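Local structure of possible prolidase (Bifidobacterium longum NCC2705, 2P9B) at residues 331-334 against 339-342; 361-364 against 368-371. The protein is probably a hydrolase of the amidohydrolase family, thought to act on carbon-nitrogen bonds other than peptide bonds, although its substrate is not established. All coordinates share one frame; numbering follows the deposited sequence.

Interaction 1: residues 331-334 against 339-342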
loop_
_atom_site.group_PDB
_atom_site.type_symbol
_atom_site.label_atom_id
_atom_site.label_comp_id
_atom_site.label_asym_id
_atom_site.label_seq_id
_atom_site.Cartn_x
_atom_site.Cartn_y
_atom_site.Cartn_z
ATOM N N ARG A 331 12.965 11.785 1.205
ATOM C CA ARG A 331 14.178 11.836 2.010
ATOM C C ARG A 331 13.979 12.821 3.152
ATOM O O ARG A 331 14.348 12.549 4.296
ATOM C CB ARG A 331 15.364 12.283 1.152
ATOM C CG ARG A 331 16.705 12.187 1.855
ATOM C CD ARG A 331 17.725 13.107 1.201
ATOM N NE ARG A 331 17.397 14.514 1.421
ATOM C CZ ARG A 331 17.411 15.104 2.613
ATOM N NH1 ARG A 331 17.741 14.410 3.696
ATOM N NH2 ARG A 331 17.091 16.384 2.726
ATOM N N GLN A 332 13.392 13.970 2.838
ATOM C CA GLN A 332 13.149 14.987 3.849
ATOM C C GLN A 332 12.198 14.446 4.904
ATOM O O GLN A 332 12.441 14.579 6.100
ATOM C CB GLN A 332 12.548 16.234 3.206
ATOM C CG GLN A 332 13.469 16.891 2.199
ATOM C CD GLN A 332 12.796 18.016 1.458
ATOM O OE1 GLN A 332 11.677 17.864 0.975
ATOM N NE2 GLN A 332 13.480 19.151 1.347
ATOM N N ALA A 333 11.112 13.829 4.452
ATOM C CA ALA A 333 10.127 13.265 5.365
ATOM C C ALA A 333 10.783 12.234 6.286
ATOM O O ALA A 333 10.511 12.198 7.488
ATOM C CB ALA A 333 8.985 12.622 4.570
ATOM N N HIS A 334 11.645 11.395 5.722
ATOM C CA HIS A 334 12.336 10.376 6.508
ATOM C C HIS A 334 13.227 11.063 7.540
ATOM O O HIS A 334 13.265 10.673 8.705
ATOM C CB HIS A 334 13.188 9.487 5.594
ATOM C CG HIS A 334 13.888 8.374 6.314
ATOM N ND1 HIS A 334 13.211 7.382 6.989
ATOM C CD2 HIS A 334 15.205 8.093 6.457
ATOM C CE1 HIS A 334 14.079 6.538 7.515
ATOM N NE2 HIS A 334 15.297 6.946 7.207
HETATM N N MSE A 339 5.457 9.905 9.218
HETATM C CA MSE A 339 4.862 8.606 8.941
HETATM C C MSE A 339 4.951 8.401 7.432
HETATM O O MSE A 339 4.340 9.142 6.667
HETATM C CB MSE A 339 3.402 8.592 9.400
HETATM C CG MSE A 339 3.223 8.511 10.928
HETATM SE SE MSE A 339 3.816 6.939 11.765
HETATM C CE MSE A 339 2.328 5.837 11.337
ATOM N N ILE A 340 5.724 7.402 7.016
ATOM C CA ILE A 340 5.916 7.124 5.595
ATOM C C ILE A 340 5.569 5.678 5.297
ATOM O O ILE A 340 6.126 4.768 5.904
ATOM C CB ILE A 340 7.380 7.360 5.180
ATOM C CG1 ILE A 340 7.789 8.787 5.558
ATOM C CG2 ILE A 340 7.546 7.094 3.685
ATOM C CD1 ILE A 340 9.254 9.092 5.347
ATOM N N GLY A 341 4.670 5.475 4.342
ATOM C CA GLY A 341 4.263 4.125 4.009
ATOM C C GLY A 341 4.776 3.612 2.683
ATOM O O GLY A 341 5.544 4.273 1.989
ATOM N N VAL A 342 4.337 2.407 2.341
ATOM C CA VAL A 342 4.728 1.751 1.102
ATOM C C VAL A 342 3.499 1.531 0.224
ATOM O O VAL A 342 2.540 0.865 0.621
ATOM C CB VAL A 342 5.401 0.388 1.399
ATOM C CG1 VAL A 342 5.500 -0.444 0.135
ATOM C CG2 VAL A 342 6.791 0.619 1.981
#
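The backbone N of H334 is the polar atom met most closely here, yet its visitor is a methyl group: I340 CD1 lies 3.3 Å from H334 N and 3.5 Å from H334 CA. The contact is one of packing, in which no polar group of 339-342 takes part: a single isoleucine branch is laid against the last turns of helix 313-335. With CG1 beside the backbone N (chi1 -55°) and CD1 extended beyond it, I340 reaches the helix end-on. A333 suits the receiving position because its side chain is only a methyl. That CB points at the isoleucine and meets CD1 at 3.6 Å, so the branch can approach the helix backbone itself, closing to the same distance from the carbonyl C of A333. CB of H334 borders CD1 more loosely at 4.0 Å. Its ring stands apart from the isoleucine because CG is anti to the backbone N (chi1 -178°), which turns it toward 368-371. Q332, which is partly exposed, carries its amide away from 339-342, and its OE1 accepts from L270 N. Residues 339-342 are tied by backbone hydrogen bonds to L291 of strand 290-292 and to A76 of strand 68-78, while helices 356-367 and 371-385 pack against V342.

Interaction 2: residues 361-364 against 368-371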
loop_
_atom_site.group_PDB
_atom_site.type_symbol
_atom_site.label_atom_id
_atom_site.label_comp_id
_atom_site.label_asym_id
_atom_site.label_seq_id
_atom_site.Cartn_x
_atom_site.Cartn_y
_atom_site.Cartn_z
ATOM N N GLU A 361 13.093 -1.493 -1.804
ATOM C CA GLU A 361 14.452 -1.298 -2.295
ATOM C C GLU A 361 14.655 0.147 -2.718
ATOM O O GLU A 361 15.738 0.708 -2.536
ATOM C CB GLU A 361 14.752 -2.235 -3.469
ATOM C CG GLU A 361 15.121 -3.641 -3.020
ATOM C CD GLU A 361 16.110 -4.328 -3.952
ATOM O OE1 GLU A 361 16.682 -5.359 -3.539
ATOM O OE2 GLU A 361 16.310 -3.848 -5.090
ATOM N N LEU A 362 13.605 0.749 -3.272
ATOM C CA LEU A 362 13.670 2.133 -3.716
ATOM C C LEU A 362 13.730 3.112 -2.543
ATOM O O LEU A 362 14.397 4.137 -2.634
ATOM C CB LEU A 362 12.477 2.464 -4.621
ATOM C CG LEU A 362 12.421 1.697 -5.948
ATOM C CD1 LEU A 362 11.161 2.077 -6.710
ATOM C CD2 LEU A 362 13.658 2.004 -6.787
ATOM N N LEU A 363 13.036 2.811 -1.447
ATOM C CA LEU A 363 13.075 3.694 -0.283
ATOM C C LEU A 363 14.483 3.680 0.311
ATOM O O LEU A 363 14.960 4.679 0.850
ATOM C CB LEU A 363 12.051 3.257 0.768
ATOM C CG LEU A 363 10.585 3.528 0.401
ATOM C CD1 LEU A 363 9.674 2.896 1.441
ATOM C CD2 LEU A 363 10.329 5.028 0.317
ATOM N N VAL A 364 15.153 2.542 0.209
ATOM C CA VAL A 364 16.512 2.447 0.722
ATOM C C VAL A 364 17.474 3.193 -0.203
ATOM O O VAL A 364 18.324 3.950 0.255
ATOM C CB VAL A 364 16.975 0.972 0.831
ATOM C CG1 VAL A 364 18.451 0.916 1.219
ATOM C CG2 VAL A 364 16.138 0.240 1.867
ATOM N N GLY A 368 16.941 7.264 1.824
ATOM C CA GLY A 368 17.757 7.100 3.013
ATOM C C GLY A 368 17.268 6.088 4.033
ATOM O O GLY A 368 17.682 6.137 5.188
ATOM N N PHE A 369 16.386 5.177 3.622
ATOM C CA PHE A 369 15.883 4.153 4.528
ATOM C C PHE A 369 16.878 3.022 4.649
ATOM O O PHE A 369 17.635 2.746 3.723
ATOM C CB PHE A 369 14.596 3.506 4.005
ATOM C CG PHE A 369 13.349 4.261 4.313
ATOM C CD1 PHE A 369 12.338 3.664 5.063
ATOM C CD2 PHE A 369 13.142 5.529 3.794
ATOM C CE1 PHE A 369 11.136 4.324 5.291
ATOM C CE2 PHE A 369 11.942 6.201 4.014
ATOM C CZ PHE A 369 10.939 5.597 4.762
ATOM N N SER A 370 16.852 2.356 5.794
ATOM C CA SER A 370 17.688 1.193 6.005
ATOM C C SER A 370 16.717 0.061 5.664
ATOM O O SER A 370 15.502 0.270 5.657
ATOM C CB SER A 370 18.101 1.090 7.472
ATOM O OG SER A 370 16.987 0.760 8.288
ATOM N N PRO A 371 17.228 -1.139 5.356
ATOM C CA PRO A 371 16.312 -2.241 5.035
ATOM C C PRO A 371 15.291 -2.459 6.150
ATOM O O PRO A 371 14.107 -2.682 5.891
ATOM C CB PRO A 371 17.257 -3.429 4.877
ATOM C CG PRO A 371 18.456 -2.790 4.254
ATOM C CD PRO A 371 18.625 -1.524 5.080
HETATM O O HOH W 1 19.826 4.066 2.663
HETATM O O HOH W 2 18.894 6.753 0.153
#
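L363 and F369 meet at the short connection between helices 356-367 and 371-385 of the TIM-barrel-type domain, where G368 ends the first helix and S370 is the N-cap of the second. G368 has positive phi, a conformation that costs a residue without a side chain little, and the chain doubles back over the helix it has just left. CB of L363 is a bump that rests on a flat surface, one face of the F369 ring, in a CH-pi contact 4.1 Å from the centroid and shifted toward the rim. The broad phenyl suits this buried place: its chi1 of -84° sets the ring back against L363, and I340 and A377 pack against it as well. F369 N bonds to L363 O over 3.2 Å, nearly straight at 161°, though the donor is tilted out of the carbonyl plane.

V364 supplies a hollow. F369 O sits in the shallow dip framed by its CA, CG1 and CG2, 3.2 Å from CG1 and, in a CA-H...O contact, 3.2 Å from CA. CG2 also borders S370 O and the start of the proline ring, 4.4 Å from P371 CD. A proline fits the first turn of a helix, where its nitrogen needs no hydrogen. Two waters bridge backbone groups at the joint: one donates to both V364 O and F369 O, at 2.8 Å each, and the second donates to V364 O while accepting from G368 N at 2.6 Å.

Interactions 1 and 2 lie 10 Å apart, centre to centre, and share a border built mostly from F369 and H334. The two rings stack, with H334 ND1 3.4 Å from F369 CE2, while NE2 of the same histidine packs 3.2 Å from G368 O. Next to the rings, both CG2 and CD1 of I340 lie 3.9 Å from F369 CZ, so the CD1 methyl is wedged between the helix and the phenyl. V342 CG2 and L363 CD1 add a second junction at 3.7 Å. Residues 339-342 lead toward D345, which with H77 and H79 may form an empty metal site, as in related amidohydrolases.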